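Long-range contacts in CghA (Chaetomium globosum, PDB 6KBC), which is a strand-rich, two-domain protein of the calycin clan that holds the ligand WK1 in a pocket: residues Q14-T19 / S71-S76; T44-W49 / S229-V234; S65-G70 / R78-A83. All blocks are in the same frame, centred on the assembly; numbering follows the deposited sequence.

Contact 1: residues Q14-T19 / S71-S76; sequences QFLADT and SQAPAS
Ser76 OG is hydrogen-bonded to Asp69 O and has the ring edge of Phe15 beside it, 3.6 Å away at Phe15 CE1. Pro74 O stands at the same edge: the oxygen lies in the ring plane with Phe15 CZ 3.7 Å from it, and it also takes a weak bond of 2.8 Å from Ser76 N. The ring reaches both oxygens because Phe15 CG sits between the backbone N and the carbonyl carbon (chi1 60°). The slightly positive C-H edge of the ring probably suits the two oxygens. Beside it the contact is purely apolar: Leu16 touches Ala73 through one branch, CD2, which lies 3.9 Å from Ala73 CB. The peptide between Ala73 and Pro74 is cis, and an inverse gamma turn centred on Ala75 follows it. Residues 71-76 link strands 60-69 and 77-85, and Phe77 of the latter strand meets the Phe15 ring. Residues 14-19 belong to the long connection between strands 6-10 and 46-54, where Phe15 and Ala17 bond through their backbones to Leu41.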
loop_
_atom_site.group_PDB
_atom_site.type_symbol
_atom_site.label_atom_id
_atom_site.label_comp_id
_atom_site.label_asym_id
_atom_site.label_seq_id
_atom_site.Cartn_x
_atom_site.Cartn_y
_atom_site.Cartn_z
ATOM N N GLN A 14 -8.728 6.299 -26.724
ATOM C CA GLN A 14 -9.364 5.037 -27.080
ATOM C C GLN A 14 -8.700 3.864 -26.369
ATOM O O GLN A 14 -8.700 2.745 -26.882
ATOM C CB GLN A 14 -9.349 4.819 -28.595
ATOM C CG GLN A 14 -9.983 5.937 -29.418
ATOM C CD GLN A 14 -11.498 5.988 -29.278
ATOM O OE1 GLN A 14 -12.083 7.052 -29.064
ATOM N NE2 GLN A 14 -12.141 4.832 -29.416
ATOM N N PHE A 15 -8.136 4.099 -25.180
ATOM C CA PHE A 15 -7.458 3.040 -24.438
ATOM C C PHE A 15 -8.426 2.173 -23.640
ATOM O O PHE A 15 -8.064 1.060 -23.241
ATOM C CB PHE A 15 -6.407 3.647 -23.496
ATOM C CG PHE A 15 -6.972 4.607 -22.472
ATOM C CD1 PHE A 15 -7.661 4.140 -21.359
ATOM C CD2 PHE A 15 -6.827 5.973 -22.630
ATOM C CE1 PHE A 15 -8.183 5.013 -20.425
ATOM C CE2 PHE A 15 -7.351 6.855 -21.696
ATOM C CZ PHE A 15 -8.030 6.371 -20.592
ATOM N N LEU A 16 -9.634 2.667 -23.390
ATOM C CA LEU A 16 -10.607 1.959 -22.574
ATOM C C LEU A 16 -11.343 0.912 -23.402
ATOM O O LEU A 16 -11.725 1.164 -24.547
ATOM C CB LEU A 16 -11.600 2.958 -21.980
ATOM C CG LEU A 16 -12.295 2.654 -20.656
ATOM C CD1 LEU A 16 -11.291 2.550 -19.520
ATOM C CD2 LEU A 16 -13.301 3.756 -20.366
ATOM N N ALA A 17 -11.530 -0.270 -22.823
ATOM C CA ALA A 17 -12.361 -1.268 -23.476
ATOM C C ALA A 17 -13.831 -0.854 -23.420
ATOM O O ALA A 17 -14.237 0.005 -22.630
ATOM C CB ALA A 17 -12.174 -2.639 -22.829
ATOM N N ASP A 18 -14.632 -1.474 -24.287
ATOM C CA ASP A 18 -16.055 -1.156 -24.348
ATOM C C ASP A 18 -16.808 -1.787 -23.182
ATOM O O ASP A 18 -17.643 -1.133 -22.548
ATOM C CB ASP A 18 -16.628 -1.621 -25.690
ATOM C CG ASP A 18 -18.043 -1.116 -25.941
ATOM O OD1 ASP A 18 -18.847 -1.022 -24.988
ATOM O OD2 ASP A 18 -18.356 -0.810 -27.112
ATOM N N THR A 19 -16.527 -3.048 -22.894
ATOM C CA THR A 19 -17.092 -3.773 -21.772
ATOM C C THR A 19 -15.983 -4.109 -20.785
ATOM O O THR A 19 -14.797 -4.086 -21.138
ATOM C CB THR A 19 -17.761 -5.070 -22.243
ATOM O OG1 THR A 19 -16.761 -5.937 -22.789
ATOM C CG2 THR A 19 -18.783 -4.769 -23.324
ATOM N N SER A 71 -12.328 3.055 -14.175
ATOM C CA SER A 71 -13.574 3.710 -13.786
ATOM C C SER A 71 -13.478 5.224 -13.713
ATOM O O SER A 71 -14.518 5.888 -13.692
ATOM C CB SER A 71 -14.058 3.190 -12.437
ATOM O OG SER A 71 -13.121 3.476 -11.411
ATOM N N GLN A 72 -12.284 5.804 -13.651
ATOM C CA GLN A 72 -12.218 7.245 -13.505
ATOM C C GLN A 72 -11.732 7.899 -14.812
ATOM O O GLN A 72 -11.258 9.041 -14.816
ATOM C CB GLN A 72 -11.360 7.551 -12.274
ATOM C CG GLN A 72 -11.291 8.994 -11.882
ATOM C CD GLN A 72 -10.473 9.209 -10.618
ATOM O OE1 GLN A 72 -9.904 8.276 -10.048
ATOM N NE2 GLN A 72 -10.506 10.453 -10.110
ATOM N N ALA A 73 -11.819 7.160 -15.921
ATOM C CA ALA A 73 -11.585 7.719 -17.243
ATOM C C ALA A 73 -12.497 8.926 -17.478
ATOM O O ALA A 73 -13.622 8.985 -16.964
ATOM C CB ALA A 73 -11.795 6.662 -18.336
ATOM N N PRO A 74 -12.034 9.921 -18.263
ATOM C CA PRO A 74 -10.797 9.896 -19.061
ATOM C C PRO A 74 -9.500 9.977 -18.248
ATOM O O PRO A 74 -8.470 9.504 -18.725
ATOM C CB PRO A 74 -10.942 11.130 -19.955
ATOM C CG PRO A 74 -11.739 12.086 -19.136
ATOM C CD PRO A 74 -12.699 11.240 -18.329
ATOM N N ALA A 75 -9.557 10.542 -17.040
ATOM C CA ALA A 75 -8.362 10.732 -16.213
ATOM C C ALA A 75 -7.984 9.434 -15.490
ATOM O O ALA A 75 -7.957 9.349 -14.264
ATOM C CB ALA A 75 -8.585 11.874 -15.231
ATOM N N SER A 76 -7.665 8.411 -16.284
ATOM C CA SER A 76 -7.410 7.086 -15.732
ATOM C C SER A 76 -6.001 6.909 -15.194
ATOM O O SER A 76 -5.758 5.950 -14.455
ATOM C CB SER A 76 -7.664 6.006 -16.787
ATOM O OG SER A 76 -9.053 5.802 -16.976
#

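Contact 2: residues T44-W49 / S229-V234; sequences TAVETW and SWLPMV. With WK1 ((2S)-3-[(2S,4E)-4-[[(1R,2S,4aR,6S,8R,8aS)-2-[(E)-but-2-en-2-yl]-6,8-dimethyl-1,2,4a,5,6,7,8,8a-octahydronaphthalen-1-yl]-oxidanyl-methylidene]-3,5-bis(oxidanylidene)pyrrolidin-2-yl]-2-methyl-2-oxidanyl-propanoic acid), chain B.
Leu231 and Val46 lie side by side and point the same way, with Val46 CG1 3.9 Å from Leu231 CB. Leu231 CD1 carries on to the ligand and meets C10 of WK1 at 3.6 Å. On the same face Thr48 turns OG1 toward WK1 C11, at 3.9 Å, and packs CB against the CB of Ser229, so Thr48 and Leu231 both line the pocket. Here too, between the Thr48 and Ser229 side chains, a water bridges the strands: it lies 2.8 Å from Thr48 OG1, donates to Ser229 OG over the same 2.8 Å, and reaches Val46 O weakly. Ser229 OG, anti to its own N (chi1 174°), also bonds to Tyr182 O, which helps fix this second shell. The backbone sets the spacing: Val46 and Leu231 exchange two N-H...O bonds of 2.9 Å each, and Thr48 and Ser229 form the next hydrogen-bonded pair. On the opposite face Glu47 OE2 comes within 3.8 Å of Trp230 CB, the carboxylate and ring planes 69° apart. This carboxylate is held by a salt bridge to Arg228 and by the backbone N atoms of Lys36 and Trp37, while the indole stacks on Tyr182. Past the strand ends Thr44 OG1 donates to Pro232 O at 2.7 Å, from 28° outside the carbonyl plane. Strand 46-54 runs antiparallel to 223-231 and has 60-69 as its other neighbour; strand 181-200 flanks 223-231.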
loop_
_atom_site.group_PDB
_atom_site.type_symbol
_atom_site.label_atom_id
_atom_site.label_comp_id
_atom_site.label_asym_id
_atom_site.label_seq_id
_atom_site.Cartn_x
_atom_site.Cartn_y
_atom_site.Cartn_z
ATOM N N THR A 44 -13.874 -1.028 -15.466
ATOM C CA THR A 44 -14.073 -1.233 -14.034
ATOM C C THR A 44 -12.817 -1.756 -13.353
ATOM O O THR A 44 -12.882 -2.160 -12.185
ATOM C CB THR A 44 -15.217 -2.211 -13.762
ATOM O OG1 THR A 44 -14.884 -3.486 -14.321
ATOM C CG2 THR A 44 -16.516 -1.700 -14.376
ATOM N N ALA A 45 -11.692 -1.791 -14.056
ATOM C CA ALA A 45 -10.474 -2.329 -13.478
ATOM C C ALA A 45 -9.620 -1.210 -12.900
ATOM O O ALA A 45 -9.741 -0.037 -13.267
ATOM C CB ALA A 45 -9.670 -3.115 -14.514
ATOM N N VAL A 46 -8.758 -1.587 -11.968
ATOM C CA VAL A 46 -7.762 -0.678 -11.421
ATOM C C VAL A 46 -6.485 -1.464 -11.200
ATOM O O VAL A 46 -6.515 -2.579 -10.670
ATOM C CB VAL A 46 -8.244 0.013 -10.130
ATOM C CG1 VAL A 46 -8.506 -1.001 -9.035
ATOM C CG2 VAL A 46 -7.192 1.013 -9.660
ATOM N N GLU A 47 -5.374 -0.911 -11.671
ATOM C CA GLU A 47 -4.057 -1.462 -11.426
ATOM C C GLU A 47 -3.265 -0.439 -10.630
ATOM O O GLU A 47 -3.370 0.768 -10.876
ATOM C CB GLU A 47 -3.344 -1.802 -12.738
ATOM C CG GLU A 47 -4.122 -2.807 -13.566
ATOM C CD GLU A 47 -3.234 -3.707 -14.394
ATOM O OE1 GLU A 47 -3.316 -3.638 -15.634
ATOM O OE2 GLU A 47 -2.487 -4.507 -13.807
ATOM N N THR A 48 -2.501 -0.927 -9.658
ATOM C CA THR A 48 -1.771 -0.074 -8.734
ATOM C C THR A 48 -0.361 -0.608 -8.560
ATOM O O THR A 48 -0.165 -1.806 -8.335
ATOM C CB THR A 48 -2.478 0.005 -7.370
ATOM O OG1 THR A 48 -3.858 0.327 -7.569
ATOM C CG2 THR A 48 -1.831 1.073 -6.496
ATOM N N TRP A 49 0.615 0.287 -8.690
ATOM C CA TRP A 49 1.995 0.040 -8.299
ATOM C C TRP A 49 2.324 1.046 -7.208
ATOM O O TRP A 49 2.309 2.255 -7.459
ATOM C CB TRP A 49 2.957 0.206 -9.483
ATOM C CG TRP A 49 2.738 -0.776 -10.604
ATOM C CD1 TRP A 49 3.472 -1.901 -10.867
ATOM C CD2 TRP A 49 1.720 -0.718 -11.604
ATOM N NE1 TRP A 49 2.976 -2.537 -11.977
ATOM C CE2 TRP A 49 1.898 -1.834 -12.445
ATOM C CE3 TRP A 49 0.673 0.168 -11.871
ATOM C CZ2 TRP A 49 1.066 -2.086 -13.533
ATOM C CZ3 TRP A 49 -0.151 -0.085 -12.953
ATOM C CH2 TRP A 49 0.048 -1.203 -13.765
ATOM N N SER A 229 -1.053 -4.305 -6.987
ATOM C CA SER A 229 -2.461 -4.624 -6.875
ATOM C C SER A 229 -3.120 -4.544 -8.242
ATOM O O SER A 229 -2.714 -3.758 -9.106
ATOM C CB SER A 229 -3.170 -3.674 -5.917
ATOM O OG SER A 229 -4.577 -3.896 -5.899
ATOM N N TRP A 230 -4.147 -5.368 -8.424
ATOM C CA TRP A 230 -5.067 -5.169 -9.537
ATOM C C TRP A 230 -6.408 -5.804 -9.196
ATOM O O TRP A 230 -6.469 -6.829 -8.515
ATOM C CB TRP A 230 -4.492 -5.727 -10.844
ATOM C CG TRP A 230 -4.403 -7.216 -10.897
ATOM C CD1 TRP A 230 -5.326 -8.078 -11.418
ATOM C CD2 TRP A 230 -3.311 -8.024 -10.442
ATOM N NE1 TRP A 230 -4.877 -9.374 -11.304
ATOM C CE2 TRP A 230 -3.647 -9.366 -10.702
ATOM C CE3 TRP A 230 -2.090 -7.744 -9.823
ATOM C CZ2 TRP A 230 -2.804 -10.424 -10.370
ATOM C CZ3 TRP A 230 -1.259 -8.788 -9.500
ATOM C CH2 TRP A 230 -1.616 -10.113 -9.773
ATOM N N LEU A 231 -7.475 -5.170 -9.673
ATOM C CA LEU A 231 -8.858 -5.574 -9.441
ATOM C C LEU A 231 -9.626 -5.354 -10.735
ATOM O O LEU A 231 -9.469 -4.297 -11.364
ATOM C CB LEU A 231 -9.523 -4.739 -8.342
ATOM C CG LEU A 231 -9.186 -5.004 -6.897
ATOM C CD1 LEU A 231 -7.916 -4.232 -6.536
ATOM C CD2 LEU A 231 -10.374 -4.536 -6.063
ATOM N N PRO A 232 -10.473 -6.298 -11.143
ATOM C CA PRO A 232 -11.322 -6.082 -12.323
ATOM C C PRO A 232 -12.653 -5.417 -12.017
ATOM O O PRO A 232 -13.460 -5.243 -12.933
ATOM C CB PRO A 232 -11.542 -7.512 -12.832
ATOM C CG PRO A 232 -11.542 -8.332 -11.594
ATOM C CD PRO A 232 -10.553 -7.682 -10.648
ATOM N N MET A 233 -12.867 -5.089 -10.742
ATOM C CA MET A 233 -14.112 -4.436 -10.280
ATOM C C MET A 233 -13.776 -3.175 -9.488
ATOM O O MET A 233 -12.686 -3.083 -8.964
ATOM C CB MET A 233 -14.958 -5.385 -9.428
ATOM C CG MET A 233 -14.476 -5.564 -8.006
ATOM S SD MET A 233 -13.021 -6.567 -7.814
ATOM C CE MET A 233 -13.627 -8.222 -8.061
ATOM N N VAL A 234 -14.686 -2.223 -9.444
ATOM C CA VAL A 234 -14.370 -0.997 -8.719
ATOM C C VAL A 234 -14.459 -1.371 -7.244
ATOM O O VAL A 234 -15.448 -1.963 -6.796
ATOM C CB VAL A 234 -15.300 0.177 -9.071
ATOM C CG1 VAL A 234 -15.215 0.531 -10.540
ATOM C CG2 VAL A 234 -16.689 -0.002 -8.571
HETATM O O WK1 B . -5.460 10.675 -3.198
HETATM C C17 WK1 B . -4.590 10.138 -2.562
HETATM O O1 WK1 B . -3.496 10.614 -2.441
HETATM C C19 WK1 B . -4.849 8.854 -1.886
HETATM O O2 WK1 B . -6.177 8.463 -1.972
HETATM C C18 WK1 B . -4.568 9.012 -0.423
HETATM C C20 WK1 B . -3.971 7.883 -2.624
HETATM C C22 WK1 B . -3.798 6.634 -1.861
HETATM N N WK1 B . -2.837 5.662 -2.347
HETATM C C21 WK1 B . -3.376 4.448 -2.314
HETATM O O5 WK1 B . -2.714 3.375 -2.678
HETATM C C23 WK1 B . -4.969 5.819 -1.628
HETATM O O4 WK1 B . -6.133 6.254 -1.190
HETATM C C24 WK1 B . -4.777 4.430 -1.865
HETATM C C16 WK1 B . -5.748 3.357 -1.686
HETATM O O3 WK1 B . -6.907 3.674 -1.256
HETATM C C9 WK1 B . -5.351 1.951 -1.862
HETATM C C8 WK1 B . -4.752 1.654 -0.458
HETATM C C12 WK1 B . -3.919 2.717 0.229
HETATM C C13 WK1 B . -2.607 2.743 0.165
HETATM C C90 WK1 B . -1.816 3.807 0.846
HETATM C C14 WK1 B . -4.588 3.788 1.014
HETATM C C7 WK1 B . -5.813 1.285 0.534
HETATM C C6 WK1 B . -6.651 0.328 0.234
HETATM C C3 WK1 B . -6.674 -0.131 -1.189
HETATM C C4 WK1 B . -6.490 0.994 -2.186
HETATM C C5 WK1 B . -6.238 0.351 -3.535
HETATM C C11 WK1 B . -6.234 1.392 -4.609
HETATM C C2 WK1 B . -7.800 -1.054 -1.576
HETATM C C1 WK1 B . -7.311 -1.776 -2.792
HETATM C C10 WK1 B . -8.170 -2.911 -3.244
HETATM C C WK1 B . -7.197 -0.768 -3.893
HETATM O O HOH W 1 -5.354 -1.983 -7.752
#

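Contact 3: residues S65-G70 / R78-A83; sequences SFFRDG and RAAINA. With WK1 ((2S)-3-[(2S,4E)-4-[[(1R,2S,4aR,6S,8R,8aS)-2-[(E)-but-2-en-2-yl]-6,8-dimethyl-1,2,4a,5,6,7,8,8a-octahydronaphthalen-1-yl]-oxidanyl-methylidene]-3,5-bis(oxidanylidene)pyrrolidin-2-yl]-2-methyl-2-oxidanyl-propanoic acid), chain B.
With CG anti to its carbonyl carbon (chi1 -75°), Phe67 lays its ring across to the neighbouring strand, where CE2 rests 3.7 Å from Ala80 CB. Ser65 OG, likewise opposite its carbonyl carbon (chi1 -72°), points into the pocket and donates to O5 of WK1 at 2.7 Å, while Ser65 CB lies above one face of the Phe67 ring, displaced toward its rim. The ring's CE1 meets WK1 C11 at 3.6 Å, and Ala80 CB touches C20, so the ligand is flanked by carbon as well as gripped by polar groups. Farther along, Asn82 ND2 donates to WK1 O1 at 2.9 Å, its amide steadied by a hydrogen bond that OD1 accepts from Ser92 OG. The two strands form an antiparallel beta hairpin, and the face carrying Ser65, Phe67, Ala80 and Asn82 lines the pocket. In the backbone the Ser65-Ala80 pair is regular, with Ser65 N to Ala80 O at 2.9 Å and Ala80 N to Ser65 O at 2.8 Å. Next to it Phe67 N bonds Arg78 O, whereas Arg78 N to Phe67 O stretches to 3.2 Å, and Phe67 O also takes a bond from Trp118 NE1. On the other face Phe66 CD2 packs on Ala79 CB at 4.0 Å, and its ring stands edge-to-face with Phe135 and Trp118. Arg78, bent at chi3, directs NH2 to Ala75 O and NH1 to His94 ND1; His94 NE2 in turn bonds WK1.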
loop_
_atom_site.group_PDB
_atom_site.type_symbol
_atom_site.label_atom_id
_atom_site.label_comp_id
_atom_site.label_asym_id
_atom_site.label_seq_id
_atom_site.Cartn_x
_atom_site.Cartn_y
_atom_site.Cartn_z
ATOM N N SER A 65 1.313 6.056 -5.323
ATOM C CA SER A 65 0.641 4.965 -6.005
ATOM C C SER A 65 0.504 5.374 -7.460
ATOM O O SER A 65 -0.059 6.433 -7.755
ATOM C CB SER A 65 -0.731 4.658 -5.381
ATOM O OG SER A 65 -0.564 4.034 -4.119
ATOM N N PHE A 66 1.063 4.564 -8.353
ATOM C CA PHE A 66 0.848 4.724 -9.781
ATOM C C PHE A 66 -0.420 3.965 -10.152
ATOM O O PHE A 66 -0.486 2.741 -9.988
ATOM C CB PHE A 66 2.040 4.204 -10.576
ATOM C CG PHE A 66 3.310 4.987 -10.354
ATOM C CD1 PHE A 66 4.129 4.710 -9.271
ATOM C CD2 PHE A 66 3.689 5.994 -11.237
ATOM C CE1 PHE A 66 5.319 5.423 -9.067
ATOM C CE2 PHE A 66 4.873 6.709 -11.039
ATOM C CZ PHE A 66 5.682 6.423 -9.952
ATOM N N PHE A 67 -1.416 4.691 -10.650
ATOM C CA PHE A 67 -2.739 4.152 -10.916
ATOM C C PHE A 67 -3.019 4.078 -12.412
ATOM O O PHE A 67 -2.713 5.013 -13.160
ATOM C CB PHE A 67 -3.831 5.018 -10.279
ATOM C CG PHE A 67 -3.953 4.878 -8.790
ATOM C CD1 PHE A 67 -4.139 3.636 -8.204
ATOM C CD2 PHE A 67 -3.939 6.003 -7.978
ATOM C CE1 PHE A 67 -4.287 3.515 -6.821
ATOM C CE2 PHE A 67 -4.088 5.890 -6.601
ATOM C CZ PHE A 67 -4.263 4.645 -6.024
ATOM N N ARG A 68 -3.611 2.963 -12.831
ATOM C CA ARG A 68 -4.450 2.890 -14.023
ATOM C C ARG A 68 -5.842 2.507 -13.533
ATOM O O ARG A 68 -6.062 1.361 -13.129
ATOM C CB ARG A 68 -3.916 1.867 -15.024
ATOM C CG ARG A 68 -2.606 2.239 -15.702
ATOM C CD ARG A 68 -2.115 1.040 -16.465
ATOM N NE ARG A 68 -1.011 1.341 -17.367
ATOM C CZ ARG A 68 -0.584 0.501 -18.301
ATOM N NH1 ARG A 68 -1.181 -0.676 -18.443
ATOM N NH2 ARG A 68 0.433 0.826 -19.092
ATOM N N ASP A 69 -6.766 3.462 -13.542
ATOM C CA ASP A 69 -8.117 3.263 -13.012
ATOM C C ASP A 69 -9.118 3.453 -14.150
ATOM O O ASP A 69 -9.401 4.587 -14.559
ATOM C CB ASP A 69 -8.390 4.221 -11.852
ATOM C CG ASP A 69 -9.688 3.902 -11.105
ATOM O OD1 ASP A 69 -10.525 3.141 -11.634
ATOM O OD2 ASP A 69 -9.874 4.420 -9.981
ATOM N N GLY A 70 -9.659 2.339 -14.649
ATOM C CA GLY A 70 -10.599 2.415 -15.755
ATOM C C GLY A 70 -11.841 3.207 -15.404
ATOM O O GLY A 70 -12.341 3.989 -16.215
ATOM N N ARG A 78 -2.565 8.199 -13.220
ATOM C CA ARG A 78 -2.456 9.060 -12.058
ATOM C C ARG A 78 -1.348 8.501 -11.184
ATOM O O ARG A 78 -1.277 7.286 -10.975
ATOM C CB ARG A 78 -3.809 9.070 -11.335
ATOM C CG ARG A 78 -4.027 10.044 -10.224
ATOM C CD ARG A 78 -5.422 9.754 -9.678
ATOM N NE ARG A 78 -6.468 9.956 -10.682
ATOM C CZ ARG A 78 -7.070 11.115 -10.938
ATOM N NH1 ARG A 78 -6.787 12.196 -10.225
ATOM N NH2 ARG A 78 -8.000 11.180 -11.881
ATOM N N ALA A 79 -0.465 9.370 -10.721
ATOM C CA ALA A 79 0.479 9.033 -9.663
ATOM C C ALA A 79 0.009 9.825 -8.459
ATOM O O ALA A 79 0.102 11.057 -8.450
ATOM C CB ALA A 79 1.921 9.374 -10.034
ATOM N N ALA A 80 -0.546 9.128 -7.470
ATOM C CA ALA A 80 -1.062 9.784 -6.277
ATOM C C ALA A 80 0.056 9.823 -5.248
ATOM O O ALA A 80 0.564 8.773 -4.847
ATOM C CB ALA A 80 -2.283 9.055 -5.717
ATOM N N ILE A 81 0.422 11.028 -4.812
ATOM C CA ILE A 81 1.609 11.232 -3.994
ATOM C C ILE A 81 1.219 11.840 -2.660
ATOM O O ILE A 81 0.437 12.794 -2.605
ATOM C CB ILE A 81 2.641 12.137 -4.698
ATOM C CG1 ILE A 81 3.042 11.541 -6.043
ATOM C CG2 ILE A 81 3.866 12.309 -3.808
ATOM C CD1 ILE A 81 3.567 12.585 -7.031
ATOM N N ASN A 82 1.804 11.315 -1.588
ATOM C CA ASN A 82 1.627 11.898 -0.267
ATOM C C ASN A 82 2.975 11.957 0.431
ATOM O O ASN A 82 3.751 11.002 0.371
ATOM C CB ASN A 82 0.642 11.088 0.573
ATOM C CG ASN A 82 -0.767 11.187 0.047
ATOM O OD1 ASN A 82 -1.473 12.142 0.349
ATOM N ND2 ASN A 82 -1.174 10.221 -0.778
ATOM N N ALA A 83 3.224 13.060 1.129
ATOM C CA ALA A 83 4.491 13.256 1.814
ATOM C C ALA A 83 4.228 13.946 3.140
ATOM O O ALA A 83 3.337 14.798 3.232
ATOM C CB ALA A 83 5.461 14.095 0.961
HETATM O O WK1 B . -5.460 10.675 -3.198
HETATM C C17 WK1 B . -4.590 10.138 -2.562
HETATM O O1 WK1 B . -3.496 10.614 -2.441
HETATM C C19 WK1 B . -4.849 8.854 -1.886
HETATM O O2 WK1 B . -6.177 8.463 -1.972
HETATM C C18 WK1 B . -4.568 9.012 -0.423
HETATM C C20 WK1 B . -3.971 7.883 -2.624
HETATM C C22 WK1 B . -3.798 6.634 -1.861
HETATM N N WK1 B . -2.837 5.662 -2.347
HETATM C C21 WK1 B . -3.376 4.448 -2.314
HETATM O O5 WK1 B . -2.714 3.375 -2.678
HETATM C C23 WK1 B . -4.969 5.819 -1.628
HETATM O O4 WK1 B . -6.133 6.254 -1.190
HETATM C C24 WK1 B . -4.777 4.430 -1.865
HETATM C C16 WK1 B . -5.748 3.357 -1.686
HETATM O O3 WK1 B . -6.907 3.674 -1.256
HETATM C C9 WK1 B . -5.351 1.951 -1.862
HETATM C C8 WK1 B . -4.752 1.654 -0.458
HETATM C C12 WK1 B . -3.919 2.717 0.229
HETATM C C13 WK1 B . -2.607 2.743 0.165
HETATM C C90 WK1 B . -1.816 3.807 0.846
HETATM C C14 WK1 B . -4.588 3.788 1.014
HETATM C C7 WK1 B . -5.813 1.285 0.534
HETATM C C6 WK1 B . -6.651 0.328 0.234
HETATM C C3 WK1 B . -6.674 -0.131 -1.189
HETATM C C4 WK1 B . -6.490 0.994 -2.186
HETATM C C5 WK1 B . -6.238 0.351 -3.535
HETATM C C11 WK1 B . -6.234 1.392 -4.609
HETATM C C2 WK1 B . -7.800 -1.054 -1.576
HETATM C C1 WK1 B . -7.311 -1.776 -2.792
HETATM C C10 WK1 B . -8.170 -2.911 -3.244
HETATM C C WK1 B . -7.197 -0.768 -3.893
#

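How the contacts relate
From the N terminus, residues 14-19 come first, then 44-49 and 65-70. Contact 1 closes at 71-76, contact 3 directly afterwards at 78-83, and contact 2 only at 229-234, after a loop of some 180 residues. Contact 1 crosses both others, while contact 3 nests inside the loop of contact 2. Strands 46-54 and 60-69 are antiparallel neighbours, and Ala45 O to Gly70 N and Trp49 O to Phe66 N probably bond contacts 2 and 3; both reach WK1. Contact 1 sits at the hairpin's end, away from the ligand, tying the early connection to the turn; Ser76 OG probably hydrogen-bonds Asp69 O, ending strand 60-69, and Ser71 packs on Val234 of contact 2.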